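Multifunctional non-homologous end joining DNA repair protein LigD (Mycobacterium tuberculosis, PDB 2IRU) probably repairs DNA double-strand breaks by non-homologous end joining together with Ku, this chain being its polymerase domain, which adds nucleotides to the broken ends. Local coordinates at residues R81-V84 with G89-T92; T135-D140 with D161-I166; Y244-R249 with L271-V276. All coordinates share one frame; numbering follows the deposited sequence.

Contact 1: residues R81-V84 with G89-T92; sequences RATV and GTTT
Val-84 and Thr-91 form the antiparallel hydrogen-bonded pair of this short hairpin, in which strand 80-84 turns back into strand 91-95. Val-84 N donates to Thr-91 O over 2.8 Å, with an angle of 169° at the hydrogen, and Thr-91 N returns a bond of 2.8 Å to Val-84 O. Next along the strands, Thr-83 and Thr-92 make the non-hydrogen-bonded pair, their CA atoms drawn in to 4.1 Å. CA-H...O contacts accompany these bridges; in one, Thr-83 CA lies 3.3 Å from Thr-91 O.

Among side chains, the two hydroxyls of the non-hydrogen-bonded pair meet: Thr-83 OG1 and Thr-92 OG1 are 2.9 Å apart and hydrogen-bonded, each oxygen set beside its own backbone N (chi1 -54° and -62°). The apolar share is slight. Thr-92 CG2 packs at 3.9 Å from Arg-81 CB, while the guanidinium turns away to the carbonyls of Leu-79 and Pro-76.

Residues 86-91 are predicted to contact target DNA. Between the two segments the bonding is mostly backbone plus one hydroxyl pair, which makes the Thr-83 and Thr-92 face polar, whereas on the other face Val-84 packs apolarly on Trp-118 and Phe-120 of strand 118-122.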
loop_
_atom_site.group_PDB
_atom_site.type_symbol
_atom_site.label_atom_id
_atom_site.label_comp_id
_atom_site.label_asym_id
_atom_site.label_seq_id
_atom_site.Cartn_x
_atom_site.Cartn_y
_atom_site.Cartn_z
ATOM N N ARG A 81 14.041 -8.251 10.062
ATOM C CA ARG A 81 13.679 -9.173 9.003
ATOM C C ARG A 81 12.971 -10.388 9.573
ATOM O O ARG A 81 13.127 -10.746 10.754
ATOM C CB ARG A 81 14.891 -9.613 8.186
ATOM C CG ARG A 81 15.904 -10.423 9.018
ATOM C CD ARG A 81 17.295 -10.256 8.431
ATOM N NE ARG A 81 17.845 -8.918 8.672
ATOM C CZ ARG A 81 18.851 -8.381 7.974
ATOM N NH1 ARG A 81 19.420 -9.053 6.971
ATOM N NH2 ARG A 81 19.271 -7.149 8.249
ATOM N N ALA A 82 12.207 -11.043 8.704
ATOM C CA ALA A 82 11.524 -12.251 9.102
ATOM C C ALA A 82 11.190 -13.100 7.888
ATOM O O ALA A 82 11.151 -12.592 6.775
ATOM C CB ALA A 82 10.292 -11.936 9.934
ATOM N N THR A 83 10.939 -14.394 8.125
ATOM C CA THR A 83 10.885 -15.367 7.049
ATOM C C THR A 83 9.446 -15.856 6.805
ATOM O O THR A 83 8.695 -16.117 7.768
ATOM C CB THR A 83 11.817 -16.555 7.390
ATOM O OG1 THR A 83 13.125 -16.045 7.686
ATOM C CG2 THR A 83 11.904 -17.535 6.255
ATOM N N VAL A 84 9.077 -15.953 5.532
ATOM C CA VAL A 84 7.798 -16.571 5.125
ATOM C C VAL A 84 8.079 -17.844 4.334
ATOM O O VAL A 84 8.923 -17.854 3.428
ATOM C CB VAL A 84 6.963 -15.610 4.255
ATOM C CG1 VAL A 84 5.511 -16.124 4.150
ATOM C CG2 VAL A 84 7.019 -14.198 4.823
ATOM N N GLY A 89 9.655 -22.686 -1.673
ATOM C CA GLY A 89 10.812 -22.375 -0.831
ATOM C C GLY A 89 10.487 -21.525 0.383
ATOM O O GLY A 89 9.523 -21.800 1.115
ATOM N N THR A 90 11.297 -20.486 0.592
ATOM C CA THR A 90 11.248 -19.677 1.803
ATOM C C THR A 90 11.862 -18.302 1.482
ATOM O O THR A 90 12.826 -18.211 0.712
ATOM C CB THR A 90 12.001 -20.374 2.965
ATOM O OG1 THR A 90 11.203 -21.449 3.502
ATOM C CG2 THR A 90 12.310 -19.417 4.060
ATOM N N THR A 91 11.289 -17.231 2.018
ATOM C CA THR A 91 11.789 -15.874 1.676
ATOM C C THR A 91 11.936 -15.071 2.941
ATOM O O THR A 91 11.023 -15.043 3.755
ATOM C CB THR A 91 10.805 -15.136 0.759
ATOM O OG1 THR A 91 10.636 -15.884 -0.457
ATOM C CG2 THR A 91 11.321 -13.717 0.422
ATOM N N THR A 92 13.087 -14.442 3.126
ATOM C CA THR A 92 13.288 -13.610 4.296
ATOM C C THR A 92 13.193 -12.148 3.857
ATOM O O THR A 92 13.954 -11.709 3.016
ATOM C CB THR A 92 14.672 -13.883 4.941
ATOM O OG1 THR A 92 14.732 -15.254 5.376
ATOM C CG2 THR A 92 14.878 -12.934 6.110
#

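Contact 2: residues T135-D140 with D161-I166; sequences TRLVFD and DLLADI
Leu-163 reaches out from the last turns of helix 149-164 toward Phe-139 and Leu-137, two residues of strand 129-143 that point to the same side of the sheet. Leu-163 CD1 makes the close approach, 3.9 Å from Phe-139 CE2. Leu-163 CD2 stands loosely between the ring and Leu-137, 4.4 Å from Leu-137 CD1 and about as far from Phe-139 CE2.

The CD1 methyl meets the Phe-139 ring obliquely, at one ring carbon of the CE2 side. The two side chains run past each other in opposite directions, each extending from its own backbone toward the other. In both residues CG stands beside the backbone N (chi1 -62° for Phe-139, -66° for Leu-163), the setting that sends each side chain across to its partner. With 86 Å² buried and the backbones well apart, the CA atoms of Leu-137 and Leu-163 being 10.3 Å from each other, the contact is a sparse, wholly apolar bridge between buried side chains.

It packs the end of a helix on one face of the mixed sheet of the primase-polymerase domain, behind the strand that carries Asp-140, predicted to bind both manganese ions. The Asp-140 carboxylate is hydrogen-bonded through OD2 to Gln-233.

Strand 180-186 runs alongside, pairing Leu-137 with Thr-184 and Phe-139 with Leu-182 through the backbone, and Leu-163 also rests on Thr-184. Helix 192-209 shares this face of the sheet: Ala-195 touches Leu-137, Ala-199 touches Phe-139, and Leu-162 of helix 149-164 packs on Arg-205 and Leu-206.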
loop_
_atom_site.group_PDB
_atom_site.type_symbol
_atom_site.label_atom_id
_atom_site.label_comp_id
_atom_site.label_asym_id
_atom_site.label_seq_id
_atom_site.Cartn_x
_atom_site.Cartn_y
_atom_site.Cartn_z
ATOM N N THR A 135 -4.799 -8.158 9.811
ATOM C CA THR A 135 -5.183 -7.120 10.768
ATOM C C THR A 135 -6.218 -6.157 10.180
ATOM O O THR A 135 -6.890 -5.428 10.916
ATOM C CB THR A 135 -3.981 -6.279 11.238
ATOM O OG1 THR A 135 -3.498 -5.490 10.161
ATOM C CG2 THR A 135 -2.845 -7.176 11.840
ATOM N N ARG A 136 -6.325 -6.157 8.857
ATOM C CA ARG A 136 -7.220 -5.231 8.120
ATOM C C ARG A 136 -7.576 -5.877 6.805
ATOM O O ARG A 136 -6.869 -6.797 6.358
ATOM C CB ARG A 136 -6.471 -3.902 7.872
ATOM C CG ARG A 136 -5.253 -4.013 6.960
ATOM C CD ARG A 136 -4.329 -2.801 7.096
ATOM N NE ARG A 136 -3.270 -2.870 6.090
ATOM C CZ ARG A 136 -2.077 -2.274 6.158
ATOM N NH1 ARG A 136 -1.731 -1.544 7.221
ATOM N NH2 ARG A 136 -1.217 -2.434 5.149
ATOM N N LEU A 137 -8.684 -5.431 6.191
ATOM C CA LEU A 137 -8.995 -5.791 4.804
ATOM C C LEU A 137 -8.548 -4.693 3.833
ATOM O O LEU A 137 -8.529 -3.503 4.167
ATOM C CB LEU A 137 -10.514 -6.005 4.604
ATOM C CG LEU A 137 -11.307 -6.960 5.497
ATOM C CD1 LEU A 137 -12.799 -6.948 5.090
ATOM C CD2 LEU A 137 -10.737 -8.354 5.416
ATOM N N VAL A 138 -8.211 -5.091 2.616
ATOM C CA VAL A 138 -8.017 -4.110 1.563
ATOM C C VAL A 138 -8.881 -4.480 0.374
ATOM O O VAL A 138 -9.035 -5.676 0.033
ATOM C CB VAL A 138 -6.539 -3.970 1.120
ATOM C CG1 VAL A 138 -6.085 -5.216 0.398
ATOM C CG2 VAL A 138 -6.344 -2.737 0.233
ATOM N N PHE A 139 -9.491 -3.463 -0.215
ATOM C CA PHE A 139 -10.179 -3.603 -1.496
ATOM C C PHE A 139 -9.504 -2.695 -2.521
ATOM O O PHE A 139 -9.210 -1.532 -2.218
ATOM C CB PHE A 139 -11.650 -3.222 -1.379
ATOM C CG PHE A 139 -12.406 -4.096 -0.441
ATOM C CD1 PHE A 139 -13.131 -5.190 -0.916
ATOM C CD2 PHE A 139 -12.414 -3.814 0.933
ATOM C CE1 PHE A 139 -13.827 -6.007 0.001
ATOM C CE2 PHE A 139 -13.101 -4.600 1.831
ATOM C CZ PHE A 139 -13.815 -5.705 1.367
ATOM N N ASP A 140 -9.237 -3.231 -3.707
ATOM C CA ASP A 140 -8.670 -2.435 -4.792
ATOM C C ASP A 140 -9.834 -2.202 -5.751
ATOM O O ASP A 140 -10.336 -3.155 -6.349
ATOM C CB ASP A 140 -7.584 -3.244 -5.513
ATOM C CG ASP A 140 -6.965 -2.518 -6.702
ATOM O OD1 ASP A 140 -7.338 -1.360 -7.067
ATOM O OD2 ASP A 140 -6.066 -3.163 -7.298
ATOM N N ASP A 161 -20.486 1.354 3.078
ATOM C CA ASP A 161 -21.785 1.192 3.735
ATOM C C ASP A 161 -22.025 -0.267 4.136
ATOM O O ASP A 161 -22.511 -0.541 5.245
ATOM C CB ASP A 161 -22.886 1.744 2.845
ATOM C CG ASP A 161 -22.865 3.278 2.763
ATOM O OD1 ASP A 161 -22.134 3.940 3.542
ATOM O OD2 ASP A 161 -23.607 3.829 1.918
ATOM N N LEU A 162 -21.645 -1.200 3.260
ATOM C CA LEU A 162 -21.744 -2.634 3.583
ATOM C C LEU A 162 -20.870 -2.993 4.788
ATOM O O LEU A 162 -21.270 -3.741 5.686
ATOM C CB LEU A 162 -21.370 -3.504 2.379
ATOM C CG LEU A 162 -22.281 -3.832 1.195
ATOM C CD1 LEU A 162 -22.265 -2.821 0.117
ATOM C CD2 LEU A 162 -21.862 -5.175 0.613
ATOM N N LEU A 163 -19.655 -2.455 4.810
ATOM C CA LEU A 163 -18.756 -2.718 5.929
ATOM C C LEU A 163 -19.307 -2.125 7.232
ATOM O O LEU A 163 -19.187 -2.737 8.298
ATOM C CB LEU A 163 -17.347 -2.213 5.603
ATOM C CG LEU A 163 -16.677 -2.984 4.454
ATOM C CD1 LEU A 163 -15.396 -2.261 3.990
ATOM C CD2 LEU A 163 -16.386 -4.458 4.805
ATOM N N ALA A 164 -19.943 -0.959 7.124
ATOM C CA ALA A 164 -20.489 -0.245 8.283
ATOM C C ALA A 164 -21.575 -1.056 8.987
ATOM O O ALA A 164 -21.762 -0.939 10.209
ATOM C CB ALA A 164 -21.042 1.123 7.858
ATOM N N ASP A 165 -22.276 -1.870 8.199
ATOM C CA ASP A 165 -23.325 -2.759 8.698
ATOM C C ASP A 165 -22.794 -3.825 9.680
ATOM O O ASP A 165 -23.551 -4.316 10.539
ATOM C CB ASP A 165 -24.027 -3.420 7.519
ATOM C CG ASP A 165 -24.829 -2.429 6.678
ATOM O OD1 ASP A 165 -25.067 -1.298 7.155
ATOM O OD2 ASP A 165 -25.214 -2.775 5.538
ATOM N N ILE A 166 -21.520 -4.196 9.534
ATOM C CA ILE A 166 -20.834 -5.080 10.488
ATOM C C ILE A 166 -19.923 -4.294 11.445
ATOM O O ILE A 166 -18.980 -4.851 12.022
ATOM C CB ILE A 166 -20.020 -6.214 9.788
ATOM C CG1 ILE A 166 -20.745 -6.759 8.553
ATOM C CG2 ILE A 166 -19.615 -7.338 10.753
ATOM C CD1 ILE A 166 -19.957 -6.430 7.287
#

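Contact 3: residues Y244-R249 with L271-V276; sequences YSLRGR and LSYDEV
Leu-246 and Tyr-273 bring their CA atoms to 7.0 Å, and Tyr-244 and Val-276 to 7.9 Å, where an irregular loop passes the first turn of helix 273-283. Two separate apolar touches span this gap. Val-276 CG1 meets the Tyr-244 ring at its edge, near the ring plane, 3.8 Å from CD1 and 4.1 Å from CE1. The far end of the tyrosine is fixed elsewhere, its OH hydrogen-bonded to Asp-285. In the second touch, Leu-246 CD2 lies 3.6 Å from Tyr-273 CB, so the leucine packs at the root of that side chain; with CG lodged between the backbone N and the carbonyl carbon (chi1 79°), the Tyr-273 ring then leads away.

The helix start shows half of a capping box: Ser-272, the N-cap residue, donates its N to Glu-275 OE1 at 2.8 Å on the anti lone pair, nearly straight at 172°, whereas its own hydroxyl goes to Asp-274 OD1 instead of capping the helix. Glu-275 OE2 makes a salt bridge with Arg-269.

Within the loop, Ser-245 OG gives a bond of 2.8 Å to Leu-246 O, on a carbonyl lone pair. The next residue, Arg-247, predicted to bind the polymerase substrate, is paired with Glu-112 and also bonds Ser-175 O. Ile-32 of helix 29-47 packs on Leu-246, and Tyr-35 of that helix on Val-276.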
loop_
_atom_site.group_PDB
_atom_site.type_symbol
_atom_site.label_atom_id
_atom_site.label_comp_id
_atom_site.label_asym_id
_atom_site.label_seq_id
_atom_site.Cartn_x
_atom_site.Cartn_y
_atom_site.Cartn_z
ATOM N N TYR A 244 1.186 6.035 1.638
ATOM C CA TYR A 244 2.321 6.995 1.592
ATOM C C TYR A 244 3.504 6.596 0.689
ATOM O O TYR A 244 4.402 7.410 0.466
ATOM C CB TYR A 244 2.834 7.335 2.976
ATOM C CG TYR A 244 1.768 7.956 3.845
ATOM C CD1 TYR A 244 1.442 9.318 3.685
ATOM C CD2 TYR A 244 1.121 7.215 4.849
ATOM C CE1 TYR A 244 0.470 9.923 4.490
ATOM C CE2 TYR A 244 0.133 7.819 5.671
ATOM C CZ TYR A 244 -0.173 9.171 5.474
ATOM O OH TYR A 244 -1.107 9.800 6.229
ATOM N N SER A 245 3.475 5.377 0.147
ATOM C CA SER A 245 4.525 5.027 -0.840
ATOM C C SER A 245 4.418 5.909 -2.073
ATOM O O SER A 245 3.300 6.211 -2.558
ATOM C CB SER A 245 4.391 3.562 -1.298
ATOM O OG SER A 245 5.459 3.214 -2.208
ATOM N N LEU A 246 5.573 6.271 -2.615
ATOM C CA LEU A 246 5.645 6.863 -3.956
ATOM C C LEU A 246 5.247 5.769 -4.945
ATOM O O LEU A 246 5.282 4.554 -4.608
ATOM C CB LEU A 246 7.092 7.307 -4.267
ATOM C CG LEU A 246 7.572 8.559 -3.536
ATOM C CD1 LEU A 246 9.070 8.723 -3.639
ATOM C CD2 LEU A 246 6.930 9.794 -4.133
ATOM N N ARG A 247 4.945 6.217 -6.156
ATOM C CA ARG A 247 4.715 5.329 -7.289
ATOM C C ARG A 247 5.776 5.563 -8.348
ATOM O O ARG A 247 6.181 6.719 -8.630
ATOM C CB ARG A 247 3.331 5.577 -7.905
ATOM C CG ARG A 247 2.142 5.413 -6.930
ATOM C CD ARG A 247 2.180 4.089 -6.164
ATOM N NE ARG A 247 2.322 2.926 -7.015
ATOM C CZ ARG A 247 1.311 2.162 -7.414
ATOM N NH1 ARG A 247 0.066 2.417 -7.012
ATOM N NH2 ARG A 247 1.554 1.094 -8.167
ATOM N N GLY A 248 6.182 4.473 -8.990
ATOM C CA GLY A 248 7.177 4.560 -10.078
ATOM C C GLY A 248 6.434 4.789 -11.373
ATOM O O GLY A 248 6.167 3.859 -12.152
ATOM N N ARG A 249 6.005 6.020 -11.539
ATOM C CA ARG A 249 5.166 6.433 -12.661
ATOM C C ARG A 249 5.795 7.694 -13.205
ATOM O O ARG A 249 6.780 8.210 -12.648
ATOM C CB ARG A 249 3.735 6.703 -12.181
ATOM C CG ARG A 249 2.940 5.433 -11.877
ATOM C CD ARG A 249 1.481 5.712 -11.664
ATOM N NE ARG A 249 0.774 6.185 -12.867
ATOM C CZ ARG A 249 0.312 5.400 -13.845
ATOM N NH1 ARG A 249 0.494 4.083 -13.813
ATOM N NH2 ARG A 249 -0.329 5.939 -14.878
ATOM N N LEU A 271 -2.569 12.451 -5.951
ATOM C CA LEU A 271 -1.769 13.503 -5.331
ATOM C C LEU A 271 -0.274 13.267 -5.484
ATOM O O LEU A 271 0.175 12.124 -5.519
ATOM C CB LEU A 271 -2.117 13.651 -3.847
ATOM C CG LEU A 271 -3.565 13.969 -3.487
ATOM C CD1 LEU A 271 -3.704 13.924 -1.986
ATOM C CD2 LEU A 271 -4.029 15.324 -4.043
ATOM N N SER A 272 0.483 14.360 -5.574
ATOM C CA SER A 272 1.945 14.281 -5.698
ATOM C C SER A 272 2.579 14.261 -4.313
ATOM O O SER A 272 1.969 14.734 -3.329
ATOM C CB SER A 272 2.385 15.534 -6.461
ATOM O OG SER A 272 3.698 15.365 -6.946
ATOM N N TYR A 273 3.808 13.738 -4.227
ATOM C CA TYR A 273 4.515 13.717 -2.966
ATOM C C TYR A 273 4.565 15.049 -2.212
ATOM O O TYR A 273 4.425 15.074 -0.975
ATOM C CB TYR A 273 5.923 13.135 -3.134
ATOM C CG TYR A 273 6.932 14.103 -3.708
ATOM C CD1 TYR A 273 7.835 14.769 -2.860
ATOM C CD2 TYR A 273 7.010 14.353 -5.074
ATOM C CE1 TYR A 273 8.758 15.665 -3.329
ATOM C CE2 TYR A 273 7.946 15.280 -5.567
ATOM C CZ TYR A 273 8.844 15.907 -4.681
ATOM O OH TYR A 273 9.776 16.797 -5.142
ATOM N N ASP A 274 4.765 16.146 -2.937
ATOM C CA ASP A 274 4.811 17.462 -2.292
ATOM C C ASP A 274 3.477 17.832 -1.630
ATOM O O ASP A 274 3.464 18.358 -0.510
ATOM C CB ASP A 274 5.299 18.529 -3.258
ATOM C CG ASP A 274 4.443 18.619 -4.503
ATOM O OD1 ASP A 274 4.442 17.665 -5.317
ATOM O OD2 ASP A 274 3.780 19.654 -4.669
ATOM N N GLU A 275 2.378 17.476 -2.286
ATOM C CA GLU A 275 1.048 17.728 -1.735
ATOM C C GLU A 275 0.796 16.888 -0.482
ATOM O O GLU A 275 0.185 17.360 0.508
ATOM C CB GLU A 275 -0.016 17.423 -2.796
ATOM C CG GLU A 275 0.082 18.242 -4.077
ATOM C CD GLU A 275 -1.028 17.878 -5.037
ATOM O OE1 GLU A 275 -0.916 16.826 -5.708
ATOM O OE2 GLU A 275 -2.024 18.664 -5.130
ATOM N N VAL A 276 1.280 15.646 -0.513
ATOM C CA VAL A 276 1.101 14.731 0.630
ATOM C C VAL A 276 1.796 15.307 1.857
ATOM O O VAL A 276 1.249 15.281 2.979
ATOM C CB VAL A 276 1.611 13.321 0.277
ATOM C CG1 VAL A 276 1.690 12.427 1.537
ATOM C CG2 VAL A 276 0.671 12.706 -0.814
#

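How the contacts relate
The three contacts follow one another in series along the chain, all within the primase-polymerase domain. Contact 1, a separate two-stranded hairpin, stands about 29 Å, centre to centre, from each of the others, and lies across the chain's centre from contact 3. Contacts 2 and 3 have centres about 25 Å apart, yet their nearest atoms are about 8 Å apart. Both reach the same mixed sheet, contact 2 through strand 129-143 and contact 3 through strand 271-272. Predicted functions are spread accordingly: DNA binding at contact 1, manganese and substrate at Asp-140 in contact 2, substrate at Arg-247 in contact 3.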